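Side-chain contacts in octaprenyl Pyrophosphate Synthase (Helicobacter pylori, PDB 3TC1), which probably catalyses the stepwise addition of isopentenyl pyrophosphate units to an allylic pyrophosphate primer, building the C40 chain of octaprenyl pyrophosphate: residues 268-271 with 272-276; 5-8 with 9-13; 130-133 with 134-137. One frame throughout, in Å; residues are numbered along the deposited sequence.

Contact 1: residues 268-271 with 272-276; sequences IIEE and TLKTA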
loop_
_atom_site.group_PDB
_atom_site.type_symbol
_atom_site.label_atom_id
_atom_site.label_comp_id
_atom_site.label_asym_id
_atom_site.label_seq_id
_atom_site.Cartn_x
_atom_site.Cartn_y
_atom_site.Cartn_z
ATOM N N ILE B 268 38.047 -5.814 -0.837
ATOM C CA ILE B 268 36.668 -5.547 -1.229
ATOM C C ILE B 268 36.112 -4.252 -0.648
ATOM O O ILE B 268 35.312 -3.572 -1.289
ATOM C CB ILE B 268 35.759 -6.729 -0.817
ATOM C CG1 ILE B 268 36.283 -8.021 -1.447
ATOM C CG2 ILE B 268 34.319 -6.471 -1.247
ATOM C CD1 ILE B 268 36.389 -7.980 -2.989
ATOM N N ILE B 269 36.534 -3.898 0.564
ATOM C CA ILE B 269 36.020 -2.686 1.183
ATOM C C ILE B 269 36.370 -1.456 0.348
ATOM O O ILE B 269 35.502 -0.630 0.050
ATOM C CB ILE B 269 36.563 -2.499 2.621
ATOM C CG1 ILE B 269 36.282 -3.749 3.461
ATOM C CG2 ILE B 269 35.937 -1.261 3.255
ATOM C CD1 ILE B 269 34.824 -4.129 3.569
ATOM N N GLU B 270 37.635 -1.332 -0.038
ATOM C CA GLU B 270 38.044 -0.186 -0.841
ATOM C C GLU B 270 37.410 -0.248 -2.228
ATOM O O GLU B 270 37.030 0.777 -2.784
ATOM C CB GLU B 270 39.572 -0.116 -0.967
ATOM C CG GLU B 270 40.073 0.920 -1.981
ATOM C CD GLU B 270 39.921 2.364 -1.517
ATOM O OE1 GLU B 270 38.817 2.747 -1.072
ATOM O OE2 GLU B 270 40.914 3.119 -1.612
ATOM N N GLU B 271 37.289 -1.449 -2.785
ATOM C CA GLU B 271 36.701 -1.598 -4.109
ATOM C C GLU B 271 35.236 -1.157 -4.098
ATOM O O GLU B 271 34.766 -0.505 -5.035
ATOM C CB GLU B 271 36.821 -3.053 -4.595
ATOM C CG GLU B 271 36.284 -3.282 -6.009
ATOM C CD GLU B 271 36.521 -4.697 -6.527
ATOM O OE1 GLU B 271 36.599 -5.636 -5.707
ATOM O OE2 GLU B 271 36.607 -4.873 -7.761
ATOM N N THR B 272 34.524 -1.499 -3.028
ATOM C CA THR B 272 33.119 -1.131 -2.890
ATOM C C THR B 272 33.004 0.380 -2.726
ATOM O O THR B 272 32.166 1.035 -3.362
ATOM C CB THR B 272 32.482 -1.823 -1.655
ATOM O OG1 THR B 272 32.531 -3.246 -1.820
ATOM C CG2 THR B 272 31.024 -1.397 -1.488
ATOM N N LEU B 273 33.857 0.930 -1.872
ATOM C CA LEU B 273 33.857 2.360 -1.607
ATOM C C LEU B 273 34.085 3.171 -2.878
ATOM O O LEU B 273 33.412 4.176 -3.107
ATOM C CB LEU B 273 34.928 2.690 -0.561
ATOM C CG LEU B 273 35.072 4.150 -0.129
ATOM C CD1 LEU B 273 33.727 4.692 0.338
ATOM C CD2 LEU B 273 36.108 4.242 0.988
ATOM N N LYS B 274 35.033 2.736 -3.703
ATOM C CA LYS B 274 35.329 3.431 -4.951
ATOM C C LYS B 274 34.141 3.416 -5.913
ATOM O O LYS B 274 33.928 4.367 -6.664
ATOM C CB LYS B 274 36.551 2.812 -5.632
ATOM C CG LYS B 274 37.860 3.061 -4.896
ATOM C CD LYS B 274 39.042 2.516 -5.683
ATOM C CE LYS B 274 40.357 2.759 -4.957
ATOM N NZ LYS B 274 40.645 4.211 -4.797
ATOM N N THR B 275 33.364 2.341 -5.897
ATOM C CA THR B 275 32.205 2.263 -6.782
ATOM C C THR B 275 31.223 3.366 -6.388
ATOM O O THR B 275 30.633 4.018 -7.248
ATOM C CB THR B 275 31.520 0.882 -6.677
ATOM O OG1 THR B 275 32.493 -0.144 -6.912
ATOM C CG2 THR B 275 30.404 0.756 -7.704
ATOM N N ALA B 276 31.070 3.580 -5.082
ATOM C CA ALA B 276 30.175 4.614 -4.569
ATOM C C ALA B 276 30.702 6.012 -4.872
ATOM O O ALA B 276 29.926 6.916 -5.184
ATOM C CB ALA B 276 29.989 4.452 -3.060
#

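Contact 2: residues 5-8 with 9-13; sequences QLKA and IQNKI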
loop_
_atom_site.group_PDB
_atom_site.type_symbol
_atom_site.label_atom_id
_atom_site.label_comp_id
_atom_site.label_asym_id
_atom_site.label_seq_id
_atom_site.Cartn_x
_atom_site.Cartn_y
_atom_site.Cartn_z
ATOM N N GLN B 5 12.432 23.532 9.829
ATOM C CA GLN B 5 11.620 23.006 8.722
ATOM C C GLN B 5 11.324 21.520 8.901
ATOM O O GLN B 5 10.217 21.073 8.613
ATOM C CB GLN B 5 12.304 23.227 7.353
ATOM C CG GLN B 5 12.514 24.680 6.994
ATOM C CD GLN B 5 13.329 24.850 5.733
ATOM O OE1 GLN B 5 14.239 24.072 5.466
ATOM N NE2 GLN B 5 13.020 25.880 4.960
ATOM N N LEU B 6 12.303 20.760 9.377
ATOM C CA LEU B 6 12.102 19.329 9.595
ATOM C C LEU B 6 11.065 19.130 10.692
ATOM O O LEU B 6 10.268 18.189 10.660
ATOM C CB LEU B 6 13.420 18.667 9.996
ATOM C CG LEU B 6 14.492 18.602 8.907
ATOM C CD1 LEU B 6 15.768 18.020 9.476
ATOM C CD2 LEU B 6 13.999 17.757 7.750
ATOM N N LYS B 7 11.086 20.040 11.659
ATOM C CA LYS B 7 10.162 20.011 12.777
ATOM C C LYS B 7 8.747 20.289 12.265
ATOM O O LYS B 7 7.779 19.691 12.730
ATOM C CB LYS B 7 10.567 21.081 13.793
ATOM C CG LYS B 7 10.369 20.679 15.232
ATOM C CD LYS B 7 8.907 20.513 15.561
ATOM C CE LYS B 7 8.740 19.876 16.927
ATOM N NZ LYS B 7 9.389 18.534 16.964
ATOM N N ALA B 8 8.637 21.210 11.314
ATOM C CA ALA B 8 7.341 21.561 10.742
ATOM C C ALA B 8 6.801 20.388 9.921
ATOM O O ALA B 8 5.599 20.170 9.866
ATOM C CB ALA B 8 7.470 22.811 9.868
ATOM N N ILE B 9 7.696 19.641 9.281
ATOM C CA ILE B 9 7.296 18.477 8.481
ATOM C C ILE B 9 6.828 17.366 9.422
ATOM O O ILE B 9 5.848 16.669 9.154
ATOM C CB ILE B 9 8.481 17.979 7.618
ATOM C CG1 ILE B 9 8.820 19.039 6.564
ATOM C CG2 ILE B 9 8.138 16.643 6.952
ATOM C CD1 ILE B 9 10.137 18.810 5.859
ATOM N N GLN B 10 7.538 17.212 10.532
ATOM C CA GLN B 10 7.206 16.215 11.543
ATOM C C GLN B 10 5.789 16.508 12.054
ATOM O O GLN B 10 4.964 15.601 12.221
ATOM C CB GLN B 10 8.217 16.312 12.687
ATOM C CG GLN B 10 8.018 15.342 13.834
ATOM C CD GLN B 10 9.012 15.581 14.963
ATOM O OE1 GLN B 10 10.226 15.579 14.749
ATOM N NE2 GLN B 10 8.498 15.790 16.171
ATOM N N ASN B 11 5.506 17.783 12.297
ATOM C CA ASN B 11 4.192 18.179 12.780
ATOM C C ASN B 11 3.093 18.041 11.723
ATOM O O ASN B 11 1.936 17.777 12.061
ATOM C CB ASN B 11 4.242 19.605 13.334
ATOM C CG ASN B 11 5.023 19.689 14.637
ATOM O OD1 ASN B 11 4.962 18.778 15.465
ATOM N ND2 ASN B 11 5.747 20.784 14.830
ATOM N N LYS B 12 3.443 18.216 10.452
ATOM C CA LYS B 12 2.461 18.065 9.377
ATOM C C LYS B 12 2.029 16.604 9.286
ATOM O O LYS B 12 0.848 16.303 9.084
ATOM C CB LYS B 12 3.044 18.507 8.030
ATOM C CG LYS B 12 3.002 20.008 7.794
ATOM C CD LYS B 12 3.484 20.366 6.390
ATOM C CE LYS B 12 3.236 21.837 6.075
ATOM N NZ LYS B 12 1.778 22.158 6.051
ATOM N N ILE B 13 2.993 15.700 9.426
ATOM C CA ILE B 13 2.709 14.270 9.392
ATOM C C ILE B 13 1.721 13.938 10.509
ATOM O O ILE B 13 0.745 13.216 10.296
ATOM C CB ILE B 13 3.993 13.438 9.603
ATOM C CG1 ILE B 13 4.964 13.671 8.446
ATOM C CG2 ILE B 13 3.648 11.959 9.706
ATOM C CD1 ILE B 13 6.327 13.008 8.642
#

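Contact 3: residues 130-133 with 134-137; sequences AVLR and LSRG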
loop_
_atom_site.group_PDB
_atom_site.type_symbol
_atom_site.label_atom_id
_atom_site.label_comp_id
_atom_site.label_asym_id
_atom_site.label_seq_id
_atom_site.Cartn_x
_atom_site.Cartn_y
_atom_site.Cartn_z
ATOM N N ALA B 130 7.350 6.479 -8.860
ATOM C CA ALA B 130 8.458 6.069 -8.004
ATOM C C ALA B 130 7.964 5.013 -7.021
ATOM O O ALA B 130 8.693 4.084 -6.682
ATOM C CB ALA B 130 9.024 7.277 -7.247
ATOM N N VAL B 131 6.728 5.160 -6.551
ATOM C CA VAL B 131 6.174 4.175 -5.628
ATOM C C VAL B 131 5.959 2.853 -6.380
ATOM O O VAL B 131 6.109 1.779 -5.805
ATOM C CB VAL B 131 4.836 4.644 -5.013
ATOM C CG1 VAL B 131 4.261 3.544 -4.126
ATOM C CG2 VAL B 131 5.054 5.907 -4.182
ATOM N N LEU B 132 5.620 2.932 -7.664
ATOM C CA LEU B 132 5.425 1.725 -8.461
ATOM C C LEU B 132 6.760 0.996 -8.613
ATOM O O LEU B 132 6.819 -0.231 -8.579
ATOM C CB LEU B 132 4.864 2.070 -9.843
ATOM C CG LEU B 132 4.727 0.895 -10.822
ATOM C CD1 LEU B 132 3.833 -0.184 -10.224
ATOM C CD2 LEU B 132 4.159 1.389 -12.139
ATOM N N ARG B 133 7.840 1.751 -8.779
ATOM C CA ARG B 133 9.148 1.128 -8.911
ATOM C C ARG B 133 9.633 0.585 -7.573
ATOM O O ARG B 133 10.312 -0.434 -7.526
ATOM C CB ARG B 133 10.143 2.123 -9.503
ATOM C CG ARG B 133 9.733 2.530 -10.900
ATOM C CD ARG B 133 10.772 3.371 -11.584
ATOM N NE ARG B 133 12.017 2.630 -11.732
ATOM C CZ ARG B 133 12.928 2.895 -12.656
ATOM N NH1 ARG B 133 12.730 3.888 -13.514
ATOM N NH2 ARG B 133 14.028 2.156 -12.738
ATOM N N LEU B 134 9.271 1.255 -6.483
ATOM C CA LEU B 134 9.653 0.778 -5.157
ATOM C C LEU B 134 9.013 -0.594 -4.932
ATOM O O LEU B 134 9.619 -1.496 -4.352
ATOM C CB LEU B 134 9.160 1.738 -4.070
ATOM C CG LEU B 134 9.787 3.127 -3.968
ATOM C CD1 LEU B 134 9.013 3.954 -2.950
ATOM C CD2 LEU B 134 11.248 3.005 -3.565
ATOM N N SER B 135 7.776 -0.753 -5.387
ATOM C CA SER B 135 7.099 -2.031 -5.207
ATOM C C SER B 135 7.697 -3.094 -6.127
ATOM O O SER B 135 7.801 -4.258 -5.746
ATOM C CB SER B 135 5.589 -1.888 -5.449
ATOM O OG SER B 135 5.279 -1.752 -6.828
ATOM N N ARG B 136 8.106 -2.702 -7.331
ATOM C CA ARG B 136 8.708 -3.660 -8.249
ATOM C C ARG B 136 10.070 -4.076 -7.691
ATOM O O ARG B 136 10.462 -5.241 -7.778
ATOM C CB ARG B 136 8.895 -3.055 -9.646
ATOM C CG ARG B 136 9.477 -4.040 -10.650
ATOM C CD ARG B 136 9.571 -3.448 -12.046
ATOM N NE ARG B 136 10.609 -2.429 -12.158
ATOM C CZ ARG B 136 10.685 -1.546 -13.149
ATOM N NH1 ARG B 136 9.780 -1.552 -14.118
ATOM N NH2 ARG B 136 11.663 -0.648 -13.169
ATOM N N GLY B 137 10.782 -3.110 -7.116
ATOM C CA GLY B 137 12.085 -3.389 -6.542
ATOM C C GLY B 137 11.989 -4.300 -5.333
ATOM O O GLY B 137 12.853 -5.145 -5.113
#

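Contact 1: residues 268-271 with 272-276
Thr-272 gives both of its donors to one acceptor, the carbonyl of Ile-268: Thr-272 N lies 2.8 Å from Ile-268 O, and Thr-272 OG1 is also 2.8 Å from Ile-268 O. They approach from opposite faces of the carbonyl plane, the hydroxyl well above it (37° out) rather than on a lone pair. With chi1 at -62° the oxygen sits beside its own backbone N and points back down the helix, passing Ile-268 CG2 on the way. Thr-275 repeats the pattern one turn further on, with looser bonds: Thr-275 OG1 is 3.0 Å and Thr-275 N 3.3 Å from Glu-271 O, again from opposite faces. Between them, Leu-273 N bonds to Ile-269 O and Lys-274 N to Glu-270 O. These are the first turns of helix 268-286 in the all-helical prenyl synthase fold; Thr-272 packs between Leu-202 of helix 182-205 and Leu-231 of helix 227-233, so its hydroxyl is satisfied inside a buried seam. On the solvent-facing side Glu-270 and Lys-274 form a long, weak salt bridge, Glu-270 OE2 to Lys-274 NZ 3.4 Å. The glutamate bends at chi2 (73°) and the lysine at chi4, and Lys-274 CE rides against Glu-270 CG at 3.5 Å. The other carboxylate oxygen, Glu-270 OE1, rests on Leu-273 CD2 at 3.7 Å. Glu-271, extended away from this turn, pairs through OE1 with Lys-235.

Contact 2: residues 5-8 with 9-13
Gln-10 N donates to Leu-6 O over 2.9 Å, the shortest of four i to i+4 backbone bonds that join these turns of helix 3-18. Ile-9 N to Gln-5 O, Asn-11 N to Lys-7 O and Lys-12 N to Ala-8 O complete the set, each at 3.0 Å. The side-chain groups of Lys-7, Gln-10 and Asn-11 gather on one flank. Lys-7 bends at chi2 (-66°) and again at chi4 (-60°), which leans its chain forward over the amides of Gln-10 and Asn-11. Its methylene CD meets Asn-11 ND2 at 3.3 Å, while the ammonium Lys-7 NZ passes on to 3.6 Å from Gln-10 CD. Asn-11 turns its amide back over the preceding turn, with ND2 close to Lys-7 O, yet the angle there is too poor for a hydrogen bond, and that carbonyl is served by Asn-11 N. On the inward side Ile-9 CG1 lies 3.2 Å from Gln-5 O, and Ile-9 CD1 reaches Leu-6 CD2 at a loose 4.4 Å. This face covers helices 38-44 and 53-80: Leu-6 sits on Ser-40 and Leu-44, Ile-9 on Ser-40 and Cys-63. Lys-12 starts by laying CG against Ala-8 O, then runs across to helix 53-80, where its NZ forms a salt bridge with Asp-57 and a hydrogen bond with Asn-61. The chemistry thus divides by face: Ile-9 and Leu-6 pack by apolar contact, Lys-12 ties the helix to its neighbour through charge, and the Lys-7, Gln-10 and Asn-11 ends form a polar flank, with Gln-10 and Asn-11 exposed to solvent.

Contact 3: residues 130-133 with 134-137
Arg-133 and Arg-136 run side by side and point the same way, with Arg-136 NH2 over one face of the Arg-133 guanidinium, 3.6 Å from Arg-133 NE. The two guanidinium planes are turned 62° apart, and Arg-133 NH2 lies at the edge of the Arg-136 group, in its plane. Both chains bend at chi3, and they share the carboxylate of Asp-161: Arg-133 NH2 forms a salt bridge with one of its oxygens and Arg-136 NE with the other, which probably offsets the closeness of the two cations.

Among the hydrogen bonds, Leu-132 O takes two donors from the same face of its plane, Arg-136 N at 3.1 Å and Ser-135 OG at 2.8 Å. The serine hydroxyl occupies the position between its own N and carbonyl carbon (chi1 74°), from which it folds back on the preceding turn. Gly-137 N to Arg-133 O is the shortest backbone bond here, 2.7 Å.

Leu-134 packs against the backbone of the turn before: its CG is 3.1 Å from Ala-130 O, a tight contact, and its CD1 lies 3.9 Å from Val-131 CA.

All of this belongs to the middle of helix 121-144. Ala-130 and Leu-134 meet Phe-166 of helix 152-177, the helix that also supplies Asp-161, while Val-131, Leu-132 and Ser-135 pack on Ser-110 or Val-107 of the second subunit and Arg-136 NH1 bonds to Ile-20 O of that subunit.

The three contacts are separate turns of three helices and none touches another. Contacts 1 and 2 lie on opposite sides of the chain's centre, their centres 36 Å apart; contact 3 is the innermost, 27 Å from contact 1 and 25 Å from contact 2, centre to centre. The bound magnesium ion lies about 12 Å from the Thr-272 side chain of contact 1 and about 14 Å from the Leu-134 side chain of contact 3, so neither coordinates the metal. Only contact 3 reaches the second subunit, placing it at the dimer interface, whereas the helices of contacts 1 and 2 pack against helices of their own chain.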